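Local structure of surface presentation of antigens protein SpaS (Shigella flexneri, 2VT1) at residues 40-45 and 76-81; 47-52 and 71-76; 54-59 and 65-70. The protein is a type III secretion exporter family protein, here its cytoplasmic domain, required for invasion and for secretion of the three Ipa proteins. All blocks are in the same frame, centred on the assembly; numbering follows the deposited sequence.

The three contacts run along helix 68-80, from its C-terminal end in contact 1 to the turn leading into it in contact 3. Contact 2 lies between them, about 11 Å from contact 1 and 9 Å from contact 3, centre to centre. Contacts 1 and 3 are about 18 Å apart between centres and do not touch. V44 CG1 and L74 CD2, 4.2 Å apart, join contact 1 to contact 2. Contacts 2 and 3 meet more closely. The salt bridge from K52 NZ to E70 OE1 spans 2.9 Å, and K52 CE packs against H67 CD2. L49 CD1 also lies against the carboxylate carbon of E70.

Contact 1: residues 40-45 and 76-81; sequences GIPTVR and VWLEQV
P42 and V44 meet L78 in a small apolar contact at the surface. It joins the chain entering and forming strand 43-45 to the C-terminal part of helix 68-80. One methyl of L78 does all the touching. L78 CD1 lies 4.1 Å from P42 CB and 4.4 Å from V44 CG2. The leucine side chain is extended beyond CB, with CD1 anti to CA (chi2 -178°). This carries the methyl across the gap, where the CA atoms of P42 and L78 are 8.5 Å apart. P42 offers CB and V44 its CG2 methyl. No hydrogen bond crosses between the segments, and only 97 Å² is buried in total, so the two parts touch lightly. Two residues before P42, G40 closes helix 26-38 with a Schellman motif: I41 N bonds to A36 O and G40 N to N37 O. T43 points away from L78, and both I41 and T43 pack on A36 of helix 26-38. Strand 43-45 pairs in parallel with a strand of another chain, and L78 also packs on an apolar side chain of that chain. Strand 43-45 therefore has helix 26-38, helix 68-80 and the partner strand as neighbours.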
loop_
_atom_site.group_PDB
_atom_site.type_symbol
_atom_site.label_atom_id
_atom_site.label_comp_id
_atom_site.label_asym_id
_atom_site.label_seq_id
_atom_site.Cartn_x
_atom_site.Cartn_y
_atom_site.Cartn_z
ATOM N N GLY B 40 -10.801 3.599 7.742
ATOM C CA GLY B 40 -11.362 4.125 6.488
ATOM C C GLY B 40 -10.399 4.295 5.326
ATOM O O GLY B 40 -10.648 5.072 4.408
ATOM N N ILE B 41 -9.295 3.570 5.357
ATOM C CA ILE B 41 -8.361 3.537 4.255
ATOM C C ILE B 41 -8.739 2.366 3.350
ATOM O O ILE B 41 -8.759 1.228 3.784
ATOM C CB ILE B 41 -6.936 3.317 4.773
ATOM C CG1 ILE B 41 -6.510 4.462 5.719
ATOM C CG2 ILE B 41 -5.985 3.074 3.623
ATOM C CD1 ILE B 41 -6.513 5.851 5.094
ATOM N N PRO B 42 -9.045 2.642 2.082
ATOM C CA PRO B 42 -9.437 1.599 1.129
ATOM C C PRO B 42 -8.400 0.495 1.000
ATOM O O PRO B 42 -7.203 0.769 0.952
ATOM C CB PRO B 42 -9.540 2.350 -0.204
ATOM C CG PRO B 42 -9.668 3.759 0.136
ATOM C CD PRO B 42 -8.954 3.963 1.447
ATOM N N THR B 43 -8.859 -0.748 0.960
ATOM C CA THR B 43 -7.982 -1.858 0.761
ATOM C C THR B 43 -8.414 -2.542 -0.511
ATOM O O THR B 43 -9.554 -2.976 -0.639
ATOM C CB THR B 43 -7.992 -2.862 1.944
ATOM O OG1 THR B 43 -9.321 -3.350 2.185
ATOM C CG2 THR B 43 -7.443 -2.220 3.190
ATOM N N VAL B 44 -7.489 -2.644 -1.446
ATOM C CA VAL B 44 -7.800 -3.110 -2.771
ATOM C C VAL B 44 -7.008 -4.369 -3.053
ATOM O O VAL B 44 -5.795 -4.390 -2.895
ATOM C CB VAL B 44 -7.416 -2.054 -3.816
ATOM C CG1 VAL B 44 -7.752 -2.554 -5.209
ATOM C CG2 VAL B 44 -8.117 -0.719 -3.526
ATOM N N ARG B 45 -7.695 -5.417 -3.488
ATOM C CA ARG B 45 -7.031 -6.669 -3.801
ATOM C C ARG B 45 -6.549 -6.681 -5.261
ATOM O O ARG B 45 -7.325 -6.453 -6.191
ATOM C CB ARG B 45 -7.970 -7.838 -3.514
ATOM C CG ARG B 45 -7.354 -9.206 -3.697
ATOM C CD ARG B 45 -8.225 -10.273 -3.036
ATOM N NE ARG B 45 -7.525 -11.544 -2.897
ATOM N N VAL B 76 -6.451 6.193 -9.652
ATOM C CA VAL B 76 -7.351 6.850 -10.589
ATOM C C VAL B 76 -8.784 6.324 -10.489
ATOM O O VAL B 76 -9.733 7.101 -10.572
ATOM C CB VAL B 76 -6.838 6.718 -12.038
ATOM C CG1 VAL B 76 -7.985 6.983 -13.031
ATOM C CG2 VAL B 76 -5.660 7.668 -12.261
ATOM N N TRP B 77 -8.948 5.016 -10.293
ATOM C CA TRP B 77 -10.279 4.448 -10.074
ATOM C C TRP B 77 -10.905 4.952 -8.783
ATOM O O TRP B 77 -12.086 5.317 -8.758
ATOM C CB TRP B 77 -10.219 2.933 -10.040
ATOM C CG TRP B 77 -11.516 2.267 -9.669
ATOM C CD1 TRP B 77 -11.729 1.448 -8.594
ATOM C CD2 TRP B 77 -12.777 2.350 -10.363
ATOM N NE1 TRP B 77 -13.040 1.026 -8.576
ATOM C CE2 TRP B 77 -13.701 1.554 -9.651
ATOM C CE3 TRP B 77 -13.212 3.016 -11.512
ATOM C CZ2 TRP B 77 -15.029 1.401 -10.051
ATOM C CZ3 TRP B 77 -14.537 2.867 -11.903
ATOM C CH2 TRP B 77 -15.427 2.065 -11.175
ATOM N N LEU B 78 -10.121 4.949 -7.705
ATOM C CA LEU B 78 -10.609 5.416 -6.425
ATOM C C LEU B 78 -11.017 6.888 -6.492
ATOM O O LEU B 78 -11.893 7.322 -5.762
ATOM C CB LEU B 78 -9.548 5.211 -5.334
ATOM C CG LEU B 78 -9.274 3.766 -4.946
ATOM C CD1 LEU B 78 -8.238 3.691 -3.828
ATOM C CD2 LEU B 78 -10.563 3.098 -4.548
ATOM N N GLU B 79 -10.361 7.658 -7.352
ATOM C CA GLU B 79 -10.752 9.051 -7.587
ATOM C C GLU B 79 -12.027 9.142 -8.446
ATOM O O GLU B 79 -12.892 9.956 -8.162
ATOM C CB GLU B 79 -9.614 9.823 -8.255
ATOM C CG GLU B 79 -9.709 11.348 -8.149
ATOM C CD GLU B 79 -10.557 11.981 -9.253
ATOM O OE1 GLU B 79 -11.407 12.841 -8.922
ATOM O OE2 GLU B 79 -10.377 11.624 -10.442
ATOM N N GLN B 80 -12.146 8.309 -9.483
ATOM C CA GLN B 80 -13.375 8.268 -10.301
ATOM C C GLN B 80 -14.607 7.941 -9.463
ATOM O O GLN B 80 -15.743 8.113 -9.924
ATOM C CB GLN B 80 -13.267 7.248 -11.437
ATOM N N VAL B 81 -14.373 7.477 -8.234
ATOM C CA VAL B 81 -15.442 7.064 -7.329
ATOM C C VAL B 81 -15.106 7.381 -5.865
ATOM O O VAL B 81 -15.169 8.535 -5.416
ATOM C CB VAL B 81 -15.705 5.545 -7.449
#

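Contact 2: residues 47-52 and 71-76; sequences VKLARK and VLRLIV
L49 joins helix 47-56 to helix 68-80 by packing against V71 and L74, with R73 at the margin. Both L49 and V71 are buried. L49 CG is anti to the backbone N (chi1 180°), which sends its two methyls out toward the second helix. L49 CD1 is 4.0 Å from V71 CG2. The L49 and V71 side chains run roughly perpendicular, and CG2 of the valine is equally near both leucine methyls. L49 and L74 instead meet tip to tip, with L49 CD2 3.9 Å from L74 CD1.

The helices belong to the alpha/beta fold of the cytoplasmic domain, and short strand 61-62 lies between them in the chain. The axes of segments 47-52 and 71-76 are 12.0 Å apart at closest approach, and their N-to-C directions differ by 129°. The spacing is wide, and the side chains bridge it. No hydrogen bond links the two segments, and 133 Å² is buried in total.

The extended R73 side chain brings its guanidinium to the margin of this apolar patch. L49 CD2 lies at the edge of the guanidinium, near the plane, 4.3 Å from R73 NH1. L74 CD2 lies over the outer part of one face of the R73 guanidinium, 3.8 Å from its plane. Polar partners hold the guanidinium from two sites: R73 NH1 bonds to E70 O, and R73 NH2 forms a salt bridge with D46. D46 also makes a weak hydrogen bond to L49 N, so it connects the beginning of helix 47-56 to R73. V71 packs further on I8 of strand 4-9 and on P18, while L74 touches an apolar side chain of another chain.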
loop_
_atom_site.group_PDB
_atom_site.type_symbol
_atom_site.label_atom_id
_atom_site.label_comp_id
_atom_site.label_asym_id
_atom_site.label_seq_id
_atom_site.Cartn_x
_atom_site.Cartn_y
_atom_site.Cartn_z
ATOM N N VAL B 47 -3.649 -9.283 -6.755
ATOM C CA VAL B 47 -2.723 -10.296 -6.306
ATOM C C VAL B 47 -1.398 -10.248 -7.049
ATOM O O VAL B 47 -0.349 -10.477 -6.464
ATOM C CB VAL B 47 -3.342 -11.682 -6.474
ATOM C CG1 VAL B 47 -2.344 -12.729 -6.068
ATOM C CG2 VAL B 47 -4.595 -11.789 -5.642
ATOM N N LYS B 48 -1.441 -9.945 -8.337
ATOM C CA LYS B 48 -0.224 -9.925 -9.129
ATOM C C LYS B 48 0.601 -8.684 -8.831
ATOM O O LYS B 48 1.820 -8.754 -8.802
ATOM C CB LYS B 48 -0.540 -10.013 -10.620
ATOM C CG LYS B 48 -0.690 -11.461 -11.146
ATOM N N LEU B 49 -0.057 -7.558 -8.586
ATOM C CA LEU B 49 0.665 -6.321 -8.270
ATOM C C LEU B 49 1.280 -6.385 -6.876
ATOM O O LEU B 49 2.411 -5.980 -6.678
ATOM C CB LEU B 49 -0.247 -5.108 -8.385
ATOM C CG LEU B 49 0.403 -3.757 -8.076
ATOM C CD1 LEU B 49 1.541 -3.479 -9.033
ATOM C CD2 LEU B 49 -0.643 -2.628 -8.101
ATOM N N ALA B 50 0.529 -6.894 -5.910
ATOM C CA ALA B 50 1.034 -7.063 -4.561
ATOM C C ALA B 50 2.358 -7.847 -4.559
ATOM O O ALA B 50 3.356 -7.411 -3.976
ATOM C CB ALA B 50 -0.012 -7.754 -3.718
ATOM N N ARG B 51 2.367 -8.988 -5.240
ATOM C CA ARG B 51 3.556 -9.826 -5.398
ATOM C C ARG B 51 4.729 -9.125 -6.062
ATOM O O ARG B 51 5.872 -9.213 -5.618
ATOM C CB ARG B 51 3.213 -11.032 -6.267
ATOM C CG ARG B 51 2.750 -12.291 -5.542
ATOM C CD ARG B 51 2.966 -13.514 -6.466
ATOM N NE ARG B 51 1.987 -14.587 -6.272
ATOM C CZ ARG B 51 0.921 -14.801 -7.052
ATOM N NH1 ARG B 51 0.083 -15.807 -6.793
ATOM N NH2 ARG B 51 0.681 -14.012 -8.097
ATOM N N LYS B 52 4.430 -8.481 -7.182
ATOM C CA LYS B 52 5.394 -7.720 -7.948
ATOM C C LYS B 52 6.143 -6.732 -7.070
ATOM O O LYS B 52 7.374 -6.697 -7.049
ATOM C CB LYS B 52 4.607 -6.949 -8.995
ATOM C CG LYS B 52 5.216 -6.795 -10.334
ATOM C CD LYS B 52 4.071 -6.854 -11.369
ATOM C CE LYS B 52 4.356 -6.049 -12.614
ATOM N NZ LYS B 52 3.390 -6.409 -13.699
ATOM N N VAL B 71 0.183 0.883 -10.814
ATOM C CA VAL B 71 -0.185 1.322 -9.471
ATOM C C VAL B 71 -1.115 2.517 -9.557
ATOM O O VAL B 71 -2.112 2.598 -8.864
ATOM C CB VAL B 71 1.059 1.674 -8.621
ATOM C CG1 VAL B 71 0.634 2.293 -7.307
ATOM C CG2 VAL B 71 1.893 0.419 -8.360
ATOM N N LEU B 72 -0.783 3.440 -10.445
ATOM C CA LEU B 72 -1.539 4.651 -10.619
ATOM C C LEU B 72 -2.978 4.378 -11.092
ATOM O O LEU B 72 -3.894 5.128 -10.768
ATOM C CB LEU B 72 -0.809 5.557 -11.609
ATOM C CG LEU B 72 -1.285 6.996 -11.681
ATOM C CD1 LEU B 72 -1.363 7.607 -10.287
ATOM C CD2 LEU B 72 -0.322 7.776 -12.572
ATOM N N ARG B 73 -3.186 3.306 -11.839
ATOM C CA ARG B 73 -4.537 2.944 -12.249
ATOM C C ARG B 73 -5.508 2.744 -11.055
ATOM O O ARG B 73 -6.698 3.068 -11.152
ATOM C CB ARG B 73 -4.503 1.706 -13.162
ATOM C CG ARG B 73 -4.875 0.416 -12.495
ATOM C CD ARG B 73 -4.513 -0.759 -13.378
ATOM N NE ARG B 73 -5.123 -2.002 -12.923
ATOM C CZ ARG B 73 -4.630 -2.764 -11.958
ATOM N NH1 ARG B 73 -3.502 -2.435 -11.333
ATOM N NH2 ARG B 73 -5.265 -3.869 -11.629
ATOM N N LEU B 74 -5.002 2.234 -9.929
ATOM C CA LEU B 74 -5.829 2.060 -8.735
ATOM C C LEU B 74 -6.227 3.389 -8.122
ATOM O O LEU B 74 -7.372 3.587 -7.746
ATOM C CB LEU B 74 -5.115 1.204 -7.680
ATOM C CG LEU B 74 -4.671 -0.182 -8.141
ATOM C CD1 LEU B 74 -3.972 -0.909 -6.997
ATOM C CD2 LEU B 74 -5.865 -0.991 -8.635
ATOM N N ILE B 75 -5.285 4.312 -8.036
ATOM C CA ILE B 75 -5.560 5.630 -7.472
ATOM C C ILE B 75 -6.582 6.361 -8.349
ATOM O O ILE B 75 -7.474 7.050 -7.871
ATOM C CB ILE B 75 -4.231 6.445 -7.351
ATOM C CG1 ILE B 75 -3.278 5.759 -6.359
ATOM C CG2 ILE B 75 -4.505 7.886 -6.935
ATOM C CD1 ILE B 75 -1.818 6.158 -6.514
ATOM N N VAL B 76 -6.451 6.193 -9.652
ATOM C CA VAL B 76 -7.351 6.850 -10.589
ATOM C C VAL B 76 -8.784 6.324 -10.489
ATOM O O VAL B 76 -9.733 7.101 -10.572
ATOM C CB VAL B 76 -6.838 6.718 -12.038
ATOM C CG1 VAL B 76 -7.985 6.983 -13.031
ATOM C CG2 VAL B 76 -5.660 7.668 -12.261
#

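Contact 3: residues 54-59 and 65-70; sequences YKTHTK and FEHLDE
T56 and H57 meet H67 where the chain passes from helix 47-56 through short strand 61-62 to helix 68-80 in the alpha/beta fold of the cytoplasmic domain. H57 is the first residue to leave helical geometry after helix 47-56. The contact lies at the surface and buries 88 Å².

The two imidazoles meet at their edges, without stacking. Their centroids are 5.7 Å apart and their planes are turned by 67°. H57 CE1 comes within 3.5 Å of H67 ND1, which lies in the plane of the H57 ring, at its edge. The H57 and H67 side chains lie alongside, pointing opposite ways.

T56 approaches the same end of H67. T56 OG1 is 3.7 Å from H67 CE1, obliquely to the ring, and T56 CG2 is 4.0 Å from H67 CE1. One face of H67 is covered by its neighbour E66, whose CB sits 4.1 Å above the plane over the ring centre.

Hydrogen bonds fix the groups that H67 meets. H57 NE2 accepts from D64 N, which helps to set the rotation of the H57 ring. With OG1 set between the backbone N and the carbonyl carbon (chi1 54°), T56 turns its hydroxyl back to K52 O, one helical turn earlier. These partners are consistent with a neutral H57 carrying its proton on the other nitrogen. That nitrogen, H57 ND1, donates to T56 OG1 over 2.8 Å, with the hydroxyl oxygen 29° out of the H57 ring plane.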
loop_
_atom_site.group_PDB
_atom_site.type_symbol
_atom_site.label_atom_id
_atom_site.label_comp_id
_atom_site.label_asym_id
_atom_site.label_seq_id
_atom_site.Cartn_x
_atom_site.Cartn_y
_atom_site.Cartn_z
ATOM N N TYR B 54 6.231 -6.446 -3.831
ATOM C CA TYR B 54 6.935 -7.097 -2.743
ATOM C C TYR B 54 8.277 -7.671 -3.204
ATOM O O TYR B 54 9.271 -7.625 -2.454
ATOM C CB TYR B 54 6.077 -8.208 -2.144
ATOM C CG TYR B 54 6.827 -9.012 -1.112
ATOM C CD1 TYR B 54 7.226 -10.305 -1.375
ATOM C CD2 TYR B 54 7.172 -8.453 0.103
ATOM C CE1 TYR B 54 7.927 -11.030 -0.446
ATOM C CE2 TYR B 54 7.858 -9.167 1.032
ATOM C CZ TYR B 54 8.240 -10.452 0.753
ATOM O OH TYR B 54 8.943 -11.169 1.687
ATOM N N LYS B 55 8.310 -8.207 -4.433
ATOM C CA LYS B 55 9.515 -8.855 -4.961
ATOM C C LYS B 55 10.533 -7.853 -5.516
ATOM O O LYS B 55 11.702 -8.213 -5.713
ATOM C CB LYS B 55 9.177 -9.872 -6.065
ATOM C CG LYS B 55 8.343 -11.089 -5.637
ATOM C CD LYS B 55 8.989 -11.918 -4.527
ATOM C CE LYS B 55 10.167 -12.783 -5.007
ATOM N NZ LYS B 55 10.918 -13.487 -3.897
ATOM N N THR B 56 10.109 -6.607 -5.764
ATOM C CA THR B 56 10.972 -5.617 -6.430
ATOM C C THR B 56 11.325 -4.362 -5.617
ATOM O O THR B 56 12.229 -3.626 -6.009
ATOM C CB THR B 56 10.363 -5.103 -7.767
ATOM O OG1 THR B 56 9.042 -4.606 -7.538
ATOM C CG2 THR B 56 10.319 -6.200 -8.814
ATOM N N HIS B 57 10.619 -4.097 -4.520
ATOM C CA HIS B 57 10.783 -2.824 -3.813
ATOM C C HIS B 57 11.085 -2.955 -2.321
ATOM O O HIS B 57 10.758 -3.959 -1.684
ATOM C CB HIS B 57 9.541 -1.945 -3.983
ATOM C CG HIS B 57 9.396 -1.345 -5.351
ATOM N ND1 HIS B 57 8.825 -2.025 -6.407
ATOM C CD2 HIS B 57 9.723 -0.122 -5.827
ATOM C CE1 HIS B 57 8.824 -1.251 -7.477
ATOM N NE2 HIS B 57 9.371 -0.093 -7.154
ATOM N N THR B 58 11.729 -1.922 -1.784
ATOM C CA THR B 58 11.904 -1.767 -0.348
ATOM C C THR B 58 10.930 -0.689 0.142
ATOM O O THR B 58 10.438 0.113 -0.645
ATOM C CB THR B 58 13.378 -1.385 0.012
ATOM O OG1 THR B 58 13.594 0.010 -0.234
ATOM C CG2 THR B 58 14.354 -2.188 -0.816
ATOM N N LYS B 59 10.643 -0.664 1.441
ATOM C CA LYS B 59 9.669 0.280 1.976
ATOM C C LYS B 59 10.222 1.689 1.896
ATOM O O LYS B 59 11.435 1.886 1.772
ATOM C CB LYS B 59 9.327 -0.058 3.430
ATOM C CG LYS B 59 10.495 0.092 4.385
ATOM C CD LYS B 59 10.023 0.278 5.824
ATOM C CE LYS B 59 9.411 -0.996 6.398
ATOM N NZ LYS B 59 9.014 -0.783 7.820
ATOM N N PHE B 65 9.713 3.238 -12.594
ATOM C CA PHE B 65 9.013 3.636 -13.826
ATOM C C PHE B 65 8.244 2.481 -14.420
ATOM O O PHE B 65 7.188 2.666 -15.010
ATOM C CB PHE B 65 9.990 4.196 -14.874
ATOM N N GLU B 66 8.774 1.280 -14.244
ATOM C CA GLU B 66 8.202 0.088 -14.852
ATOM C C GLU B 66 6.796 -0.238 -14.328
ATOM O O GLU B 66 5.970 -0.759 -15.067
ATOM C CB GLU B 66 9.146 -1.106 -14.635
ATOM N N HIS B 67 6.522 0.072 -13.060
ATOM C CA HIS B 67 5.272 -0.371 -12.416
ATOM C C HIS B 67 4.373 0.799 -12.064
ATOM O O HIS B 67 3.293 0.616 -11.522
ATOM C CB HIS B 67 5.562 -1.175 -11.149
ATOM C CG HIS B 67 6.567 -2.262 -11.345
ATOM N ND1 HIS B 67 7.746 -2.322 -10.633
ATOM C CD2 HIS B 67 6.584 -3.323 -12.189
ATOM C CE1 HIS B 67 8.441 -3.377 -11.020
ATOM N NE2 HIS B 67 7.759 -4.002 -11.962
ATOM N N LEU B 68 4.832 1.992 -12.394
ATOM C CA LEU B 68 4.143 3.222 -12.066
ATOM C C LEU B 68 2.658 3.267 -12.496
ATOM O O LEU B 68 1.773 3.569 -11.694
ATOM C CB LEU B 68 4.910 4.350 -12.737
ATOM C CG LEU B 68 4.735 5.773 -12.233
ATOM C CD1 LEU B 68 5.623 6.690 -13.067
ATOM C CD2 LEU B 68 3.273 6.209 -12.288
ATOM N N ASP B 69 2.396 3.003 -13.767
ATOM C CA ASP B 69 1.034 3.061 -14.320
ATOM C C ASP B 69 0.111 1.974 -13.760
ATOM O O ASP B 69 -1.076 2.183 -13.588
ATOM C CB ASP B 69 1.086 2.908 -15.847
ATOM C CG ASP B 69 0.977 4.233 -16.584
ATOM O OD1 ASP B 69 1.898 4.541 -17.375
ATOM O OD2 ASP B 69 -0.019 4.971 -16.380
ATOM N N GLU B 70 0.653 0.796 -13.506
ATOM C CA GLU B 70 -0.134 -0.296 -12.923
ATOM C C GLU B 70 -0.614 0.079 -11.525
ATOM O O GLU B 70 -1.682 -0.353 -11.097
ATOM C CB GLU B 70 0.691 -1.585 -12.868
ATOM C CG GLU B 70 -0.100 -2.803 -12.410
ATOM C CD GLU B 70 0.673 -4.108 -12.538
ATOM O OE1 GLU B 70 1.838 -4.081 -13.004
ATOM O OE2 GLU B 70 0.106 -5.164 -12.172
#